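Local coordinates for Alpha/beta hydrolase fold-3 domain protein (Sulfolobus islandicus, PDB 5LK6) that probably hydrolyses carboxylic ester bonds, as a thermostable lipase/carboxylesterase of the alpha/beta hydrolase superfamily, at residues V27-V41 and V83-A96. Numbering follows the deposited sequence.
Sequences VRKIFRQLASAAPKV and VIGDVESYDPLCRA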
ATOM      1  N   VAL A  27      17.941   5.524  26.086  1.00 25.74           N
ATOM      2  CA  VAL A  27      17.109   5.039  24.954  1.00 23.80           C
ATOM      3  C   VAL A  27      16.653   6.157  24.016  1.00 21.90           C
ATOM      4  O   VAL A  27      16.534   5.967  22.815  1.00 21.32           O
ATOM      5  CB  VAL A  27      15.921   4.144  25.348  1.00 22.22           C
ATOM      6  CG1 VAL A  27      16.397   2.875  26.035  1.00 21.79           C
ATOM      7  CG2 VAL A  27      14.907   4.883  26.178  1.00 23.82           C
ATOM      8  N   ARG A  28      16.415   7.324  24.559  1.00 21.64           N
ATOM      9  CA  ARG A  28      16.183   8.475  23.714  1.00 23.58           C
ATOM     10  C   ARG A  28      17.368   8.713  22.790  1.00 25.71           C
ATOM     11  O   ARG A  28      17.140   8.941  21.608  1.00 24.72           O
ATOM     12  CB  ARG A  28      15.907   9.712  24.543  1.00 23.29           C
ATOM     13  CG  ARG A  28      14.521   9.657  25.123  1.00 23.75           C
ATOM     14  CD  ARG A  28      14.263  10.763  26.138  1.00 23.05           C
ATOM     15  NE  ARG A  28      12.877  10.685  26.570  1.00 21.86           N
ATOM     16  CZ  ARG A  28      12.346  11.342  27.572  1.00 21.38           C
ATOM     17  NH1 ARG A  28      13.064  12.163  28.310  1.00 20.31           N
ATOM     18  NH2 ARG A  28      11.062  11.149  27.837  1.00 22.71           N
ATOM     19  N   LYS A  29      18.599   8.614  23.320  1.00 27.13           N
ATOM     20  CA  LYS A  29      19.781   8.895  22.533  1.00 30.56           C
ATOM     21  C   LYS A  29      19.872   7.813  21.451  1.00 28.46           C
ATOM     22  O   LYS A  29      19.985   8.138  20.240  1.00 28.24           O
ATOM     23  CB  LYS A  29      21.068   9.127  23.399  1.00 36.50           C
ATOM     24  CG  LYS A  29      22.467   9.049  22.704  1.00 45.45           C
ATOM     25  CD  LYS A  29      23.487  10.218  22.954  1.00 57.13           C
ATOM     26  CE  LYS A  29      24.045  10.373  24.383  1.00 65.03           C
ATOM     27  NZ  LYS A  29      25.364   9.692  24.579  1.00 66.86           N
ATOM     28  N   ILE A  30      19.756   6.550  21.845  1.00 26.82           N
ATOM     29  CA  ILE A  30      19.880   5.458  20.865  1.00 26.72           C
ATOM     30  C   ILE A  30      18.827   5.572  19.726  1.00 27.45           C
ATOM     31  O   ILE A  30      19.186   5.381  18.554  1.00 26.05           O
ATOM     32  CB  ILE A  30      19.851   4.069  21.530  1.00 25.24           C
ATOM     33  CG1 ILE A  30      21.122   3.891  22.349  1.00 24.12           C
ATOM     34  CG2 ILE A  30      19.718   2.959  20.476  1.00 23.51           C
ATOM     35  CD1 ILE A  30      21.091   2.682  23.254  1.00 23.62           C
ATOM     36  N   PHE A  31      17.570   5.934  20.047  1.00 26.72           N
ATOM     37  CA  PHE A  31      16.582   6.054  18.991  1.00 27.40           C
ATOM     38  C   PHE A  31      16.862   7.273  18.087  1.00 29.45           C
ATOM     39  O   PHE A  31      16.721   7.150  16.874  1.00 26.63           O
ATOM     40  CB  PHE A  31      15.154   6.060  19.529  1.00 28.22           C
ATOM     41  CG  PHE A  31      14.133   6.337  18.483  1.00 26.44           C
ATOM     42  CD1 PHE A  31      13.671   5.307  17.668  1.00 27.77           C
ATOM     43  CD2 PHE A  31      13.711   7.635  18.248  1.00 26.00           C
ATOM     44  CE1 PHE A  31      12.782   5.560  16.649  1.00 26.48           C
ATOM     45  CE2 PHE A  31      12.838   7.912  17.222  1.00 26.68           C
ATOM     46  CZ  PHE A  31      12.361   6.865  16.435  1.00 28.06           C
ATOM     47  N   ARG A  32      17.208   8.430  18.679  1.00 33.42           N
ATOM     48  CA  ARG A  32      17.740   9.609  17.933  1.00 35.47           C
ATOM     49  C   ARG A  32      18.816   9.230  16.926  1.00 33.32           C
ATOM     50  O   ARG A  32      18.720   9.701  15.808  1.00 31.14           O
ATOM     51  CB  ARG A  32      18.379  10.683  18.837  1.00 38.71           C
ATOM     52  CG  ARG A  32      17.537  11.878  19.206  1.00 43.35           C
ATOM     53  CD  ARG A  32      18.369  13.154  19.382  1.00 51.08           C
ATOM     54  NE  ARG A  32      17.493  14.241  19.860  1.00 64.98           N
ATOM     55  CZ  ARG A  32      17.494  15.544  19.480  1.00 62.74           C
ATOM     56  NH1 ARG A  32      18.344  16.042  18.549  1.00 49.75           N
ATOM     57  NH2 ARG A  32      16.597  16.370  20.058  1.00 54.32           N
ATOM     58  N   GLN A  33      19.822   8.434  17.335  1.00 32.09           N
ATOM     59  CA  GLN A  33      20.916   8.035  16.458  1.00 34.18           C
ATOM     60  C   GLN A  33      20.428   7.175  15.322  1.00 36.45           C
ATOM     61  O   GLN A  33      20.813   7.403  14.190  1.00 38.37           O
ATOM     62  CB  GLN A  33      21.965   7.193  17.159  1.00 38.55           C
ATOM     63  CG  GLN A  33      23.074   7.959  17.852  1.00 50.31           C
ATOM     64  CD  GLN A  33      23.728   7.217  19.081  1.00 57.53           C
ATOM     65  OE1 GLN A  33      23.526   5.989  19.364  1.00 48.68           O
ATOM     66  NE2 GLN A  33      24.498   7.999  19.836  1.00 54.80           N
ATOM     67  N   LEU A  34      19.634   6.141  15.623  1.00 35.98           N
ATOM     68  CA  LEU A  34      19.104   5.261  14.570  1.00 35.40           C
ATOM     69  C   LEU A  34      18.243   5.990  13.513  1.00 35.88           C
ATOM     70  O   LEU A  34      18.310   5.654  12.339  1.00 33.81           O
ATOM     71  CB  LEU A  34      18.315   4.093  15.167  1.00 32.81           C
ATOM     72  CG  LEU A  34      19.158   3.105  15.984  1.00 33.53           C
ATOM     73  CD1 LEU A  34      18.235   2.006  16.509  1.00 32.55           C
ATOM     74  CD2 LEU A  34      20.351   2.522  15.219  1.00 31.10           C
ATOM     75  N   ALA A  35      17.450   6.966  13.942  1.00 33.62           N
ATOM     76  CA  ALA A  35      16.552   7.655  13.071  1.00 35.56           C
ATOM     77  C   ALA A  35      17.186   8.820  12.326  1.00 35.82           C
ATOM     78  O   ALA A  35      16.690   9.206  11.266  1.00 34.62           O
ATOM     79  CB  ALA A  35      15.389   8.150  13.865  1.00 38.23           C
ATOM     80  N   SER A  36      18.216   9.410  12.907  1.00 36.99           N
ATOM     81  CA  SER A  36      19.099  10.415  12.221  1.00 39.15           C
ATOM     82  C   SER A  36      19.953   9.864  11.101  1.00 37.23           C
ATOM     83  O   SER A  36      20.393  10.615  10.279  1.00 46.73           O
ATOM     84  CB  SER A  36      20.077  11.059  13.214  1.00 37.50           C
ATOM     85  OG  SER A  36      19.292  11.771  14.151  1.00 43.23           O
ATOM     86  N   ALA A  37      20.226   8.572  11.076  1.00 34.09           N
ATOM     87  CA  ALA A  37      20.897   7.962   9.935  1.00 33.79           C
ATOM     88  C   ALA A  37      20.193   8.195   8.586  1.00 32.82           C
ATOM     89  O   ALA A  37      20.796   8.049   7.559  1.00 39.58           O
ATOM     90  CB  ALA A  37      21.072   6.447  10.165  1.00 31.20           C
ATOM     91  N   ALA A  38      18.909   8.473   8.577  1.00 34.75           N
ATOM     92  CA  ALA A  38      18.220   8.783   7.327  1.00 37.01           C
ATOM     93  C   ALA A  38      18.649  10.168   6.783  1.00 35.89           C
ATOM     94  O   ALA A  38      18.789  11.096   7.530  1.00 36.77           O
ATOM     95  CB  ALA A  38      16.692   8.687   7.491  1.00 34.19           C
ATOM     96  N   PRO A  39      18.850  10.291   5.471  1.00 38.49           N
ATOM     97  CA  PRO A  39      18.980  11.627   4.909  1.00 38.60           C
ATOM     98  C   PRO A  39      17.696  12.480   5.023  1.00 37.45           C
ATOM     99  O   PRO A  39      16.579  11.975   5.182  1.00 31.33           O
ATOM    100  CB  PRO A  39      19.256  11.327   3.436  1.00 40.28           C
ATOM    101  CG  PRO A  39      18.423  10.089   3.183  1.00 42.31           C
ATOM    102  CD  PRO A  39      18.815   9.275   4.392  1.00 42.95           C
ATOM    103  N   LYS A  40      17.893  13.781   4.908  1.00 40.48           N
ATOM    104  CA  LYS A  40      16.823  14.768   4.955  1.00 43.11           C
ATOM    105  C   LYS A  40      16.571  15.343   3.557  1.00 41.05           C
ATOM    106  O   LYS A  40      17.340  16.162   3.115  1.00 36.38           O
ATOM    107  CB  LYS A  40      17.279  15.903   5.876  1.00 43.11           C
ATOM    108  CG  LYS A  40      17.482  15.448   7.298  1.00 44.46           C
ATOM    109  CD  LYS A  40      17.872  16.572   8.217  1.00 41.58           C
ATOM    110  CE  LYS A  40      18.112  16.022   9.600  1.00 43.50           C
ATOM    111  NZ  LYS A  40      17.930  17.125  10.583  1.00 45.52           N
ATOM    112  N   VAL A  41      15.519  14.940   2.856  1.00 39.74           N
ATOM    113  CA  VAL A  41      15.255  15.595   1.556  1.00 45.86           C
ATOM    114  C   VAL A  41      15.055  17.107   1.755  1.00 39.87           C
ATOM    115  O   VAL A  41      14.537  17.497   2.782  1.00 33.74           O
ATOM    116  CB  VAL A  41      14.093  14.949   0.761  1.00 49.09           C
ATOM    117  CG1 VAL A  41      14.434  13.496   0.510  1.00 58.72           C
ATOM    118  CG2 VAL A  41      12.757  15.056   1.492  1.00 49.21           C
ATOM    119  N   VAL A  83       7.263   8.001  25.228  1.00 17.05           N
ATOM    120  CA  VAL A  83       8.415   8.211  26.024  1.00 17.37           C
ATOM    121  C   VAL A  83       9.643   8.662  25.182  1.00 18.77           C
ATOM    122  O   VAL A  83      10.420   9.474  25.648  1.00 22.09           O
ATOM    123  CB  VAL A  83       8.787   6.934  26.803  1.00 16.67           C
ATOM    124  CG1 VAL A  83      10.095   7.105  27.533  1.00 15.72           C
ATOM    125  CG2 VAL A  83       7.701   6.577  27.798  1.00 17.27           C
ATOM    126  N   ILE A  84       9.859   8.115  23.995  1.00 18.98           N
ATOM    127  CA  ILE A  84      11.020   8.473  23.155  1.00 18.18           C
ATOM    128  C   ILE A  84      10.498   9.134  21.878  1.00 18.38           C
ATOM    129  O   ILE A  84       9.282   9.402  21.741  1.00 16.21           O
ATOM    130  CB  ILE A  84      11.949   7.279  22.886  1.00 17.10           C
ATOM    131  CG1 ILE A  84      11.364   6.291  21.881  1.00 16.98           C
ATOM    132  CG2 ILE A  84      12.274   6.610  24.206  1.00 17.56           C
ATOM    133  CD1 ILE A  84      12.209   5.034  21.720  1.00 17.69           C
ATOM    134  N   GLY A  85      11.432   9.464  21.006  1.00 18.62           N
ATOM    135  CA  GLY A  85      11.109  10.228  19.842  1.00 21.05           C
ATOM    136  C   GLY A  85      10.880  11.686  20.180  1.00 22.51           C
ATOM    137  O   GLY A  85      10.751  12.072  21.352  1.00 22.24           O
ATOM    138  N   ASP A  86      10.825  12.480  19.120  1.00 24.98           N
ATOM    139  CA  ASP A  86      10.688  13.955  19.177  1.00 25.76           C
ATOM    140  C   ASP A  86      10.809  14.520  17.769  1.00 25.59           C
ATOM    141  O   ASP A  86      11.141  13.815  16.834  1.00 25.74           O
ATOM    142  CB  ASP A  86      11.690  14.645  20.138  1.00 24.66           C
ATOM    143  CG  ASP A  86      13.151  14.325  19.865  1.00 25.80           C
ATOM    144  OD1 ASP A  86      13.546  13.845  18.769  1.00 23.19           O
ATOM    145  OD2 ASP A  86      13.931  14.606  20.809  1.00 29.53           O
ATOM    146  N   VAL A  87      10.487  15.795  17.630  1.00 27.95           N
ATOM    147  CA  VAL A  87      10.589  16.501  16.360  1.00 26.28           C
ATOM    148  C   VAL A  87      11.936  16.313  15.674  1.00 24.70           C
ATOM    149  O   VAL A  87      11.966  16.056  14.487  1.00 23.70           O
ATOM    150  CB  VAL A  87      10.220  17.964  16.562  1.00 27.96           C
ATOM    151  CG1 VAL A  87      10.659  18.845  15.407  1.00 31.37           C
ATOM    152  CG2 VAL A  87       8.717  18.064  16.713  1.00 28.51           C
ATOM    153  N   GLU A  88      13.034  16.396  16.408  1.00 27.15           N
ATOM    154  CA  GLU A  88      14.353  16.331  15.789  1.00 28.87           C
ATOM    155  C   GLU A  88      14.570  14.945  15.207  1.00 26.82           C
ATOM    156  O   GLU A  88      14.874  14.812  14.025  1.00 27.69           O
ATOM    157  CB  GLU A  88      15.491  16.790  16.740  1.00 33.19           C
ATOM    158  CG  GLU A  88      15.689  18.321  16.884  1.00 41.86           C
ATOM    159  CD  GLU A  88      16.306  19.084  15.611  1.00 55.90           C
ATOM    160  OE1 GLU A  88      16.375  18.581  14.402  1.00 48.72           O
ATOM    161  OE2 GLU A  88      16.720  20.273  15.816  1.00 54.93           O
ATOM    162  N   SER A  89      14.355  13.910  16.010  1.00 25.72           N
ATOM    163  CA  SER A  89      14.497  12.521  15.549  1.00 24.17           C
ATOM    164  C   SER A  89      13.552  12.161  14.393  1.00 23.09           C
ATOM    165  O   SER A  89      13.916  11.338  13.572  1.00 23.83           O
ATOM    166  CB  SER A  89      14.284  11.517  16.695  1.00 23.96           C
ATOM    167  OG  SER A  89      12.961  11.543  17.267  1.00 24.32           O
ATOM    168  N   TYR A  90      12.378  12.781  14.322  1.00 21.44           N
ATOM    169  CA  TYR A  90      11.398  12.495  13.272  1.00 23.88           C
ATOM    170  C   TYR A  90      11.528  13.345  12.001  1.00 25.63           C
ATOM    171  O   TYR A  90      10.709  13.236  11.051  1.00 25.43           O
ATOM    172  CB  TYR A  90       9.969  12.550  13.852  1.00 24.79           C
ATOM    173  CG  TYR A  90       9.552  11.156  14.330  1.00 24.30           C
ATOM    174  CD1 TYR A  90      10.195  10.539  15.404  1.00 23.45           C
ATOM    175  CD2 TYR A  90       8.595  10.445  13.671  1.00 24.17           C
ATOM    176  CE1 TYR A  90       9.847   9.274  15.810  1.00 22.87           C
ATOM    177  CE2 TYR A  90       8.246   9.178  14.079  1.00 25.06           C
ATOM    178  CZ  TYR A  90       8.881   8.606  15.150  1.00 23.34           C
ATOM    179  OH  TYR A  90       8.509   7.352  15.520  1.00 22.69           O
ATOM    180  N   ASP A  91      12.582  14.151  11.963  1.00 25.60           N
ATOM    181  CA  ASP A  91      12.711  15.159  10.975  1.00 26.05           C
ATOM    182  C   ASP A  91      12.931  14.526   9.558  1.00 23.95           C
ATOM    183  O   ASP A  91      12.293  14.960   8.594  1.00 22.01           O
ATOM    184  CB  ASP A  91      13.814  16.154  11.419  1.00 29.63           C
ATOM    185  CG  ASP A  91      13.998  17.349  10.436  1.00 29.92           C
ATOM    186  OD1 ASP A  91      13.283  18.390  10.581  1.00 24.40           O
ATOM    187  OD2 ASP A  91      14.879  17.178   9.535  1.00 30.41           O
ATOM    188  N   PRO A  92      13.787  13.494   9.446  1.00 22.20           N
ATOM    189  CA  PRO A  92      13.857  12.814   8.161  1.00 24.15           C
ATOM    190  C   PRO A  92      12.530  12.231   7.632  1.00 26.07           C
ATOM    191  O   PRO A  92      12.197  12.389   6.446  1.00 27.88           O
ATOM    192  CB  PRO A  92      14.877  11.702   8.400  1.00 22.87           C
ATOM    193  CG  PRO A  92      15.770  12.249   9.445  1.00 21.67           C
ATOM    194  CD  PRO A  92      14.831  13.005  10.357  1.00 21.83           C
ATOM    195  N   LEU A  93      11.766  11.594   8.494  1.00 25.90           N
ATOM    196  CA  LEU A  93      10.499  11.052   8.048  1.00 25.56           C
ATOM    197  C   LEU A  93       9.516  12.159   7.663  1.00 24.53           C
ATOM    198  O   LEU A  93       8.790  12.021   6.685  1.00 26.03           O
ATOM    199  CB  LEU A  93       9.922  10.161   9.147  1.00 24.86           C
ATOM    200  CG  LEU A  93       8.542   9.563   8.926  1.00 25.45           C
ATOM    201  CD1 LEU A  93       8.487   8.696   7.693  1.00 24.43           C
ATOM    202  CD2 LEU A  93       8.172   8.760  10.162  1.00 28.09           C
ATOM    203  N   CYS A  94       9.467  13.225   8.457  1.00 24.27           N
ATOM    204  CA  CYS A  94       8.453  14.238   8.264  1.00 25.16           C
ATOM    205  C   CYS A  94       8.767  14.975   6.999  1.00 25.37           C
ATOM    206  O   CYS A  94       7.868  15.322   6.265  1.00 23.15           O
ATOM    207  CB  CYS A  94       8.382  15.215   9.417  1.00 26.32           C
ATOM    208  SG  CYS A  94       7.470  14.552  10.821  1.00 25.74           S
ATOM    209  N   ARG A  95      10.053  15.172   6.742  1.00 25.62           N
ATOM    210  CA  ARG A  95      10.497  15.752   5.466  1.00 27.38           C
ATOM    211  C   ARG A  95      10.054  14.924   4.305  1.00 27.22           C
ATOM    212  O   ARG A  95       9.569  15.464   3.349  1.00 28.07           O
ATOM    213  CB  ARG A  95      12.024  15.899   5.404  1.00 28.09           C
ATOM    214  CG  ARG A  95      12.550  17.115   6.154  1.00 29.38           C
ATOM    215  CD  ARG A  95      14.065  17.017   6.291  1.00 31.11           C
ATOM    216  NE  ARG A  95      14.563  18.250   6.898  1.00 32.53           N
ATOM    217  CZ  ARG A  95      14.737  19.412   6.261  1.00 29.98           C
ATOM    218  NH1 ARG A  95      14.516  19.554   4.958  1.00 27.59           N
ATOM    219  NH2 ARG A  95      15.140  20.448   6.963  1.00 29.64           N
ATOM    220  N   ALA A  96      10.232  13.607   4.411  1.00 28.53           N
ATOM    221  CA  ALA A  96       9.887  12.664   3.357  1.00 26.92           C
ATOM    222  C   ALA A  96       8.393  12.602   3.121  1.00 27.23           C
ATOM    223  O   ALA A  96       7.952  12.508   1.984  1.00 24.45           O
ATOM    224  CB  ALA A  96      10.426  11.282   3.666  1.00 27.49           C
TER
HETATM  225  O   HOH W   1      14.360   9.670  21.061  1.00 20.52           O
HETATM  226  O   HOH W   2      14.090  12.861   4.632  1.00 14.65           O
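Two hydrogen bonds from one guanidinium, Arg28 NE (2.9 Å) and NH2 (2.8 Å), converge on Val83 O, which lies in the guanidinium plane. The Arg28 chain runs extended from CG to NE, and CG passes the CG2 methyl of Ile84; NH2 also makes a salt bridge to Glu115. One helical turn on, Phe31 has CG anti to its backbone N (chi1 173°), which carries the ring in among Ile84, Gly85, Ser89 and Tyr90. Phe31 CZ meets Tyr90 CE1 at 3.5 Å, rim to rim with the planes at 31°, while Ser89 OG lies at the edge of both rings. Arg32 NH2 forms a salt bridge with Asp86 OD2 (3.3 Å) from above the carboxylate plane, and Glu88 CB covers one guanidinium face. Asp86 OD1 accepts a hydrogen bond from Ser89 N (2.9 Å) in an Asx motif. Beyond helix 24-36, Ala38 CB packs on Pro92 CB, and a water joins Pro39 O, Val41 N and Pro92 O. In a salt-bridge network, Asp91 OD2 binds Arg95 NE (2.9 Å) and, through a weak hydrogen bond, Lys40 NZ (3.2 Å); Arg95 NH1 hydrogen-bonds Val41 O (3.0 Å). Asp91 OD1 is held by a salt bridge to Arg61 and a hydrogen bond to Tyr63; Tyr90 OH bonds Asp150. Helix 24-36 thus lies over loop 83-90, and its tail follows helix 91-101 of an alpha/beta hydrolase fold, where Tyr90 approaches, without contact, a probable Ser-His-Asp triad whose serine sits on a nucleophile elbow.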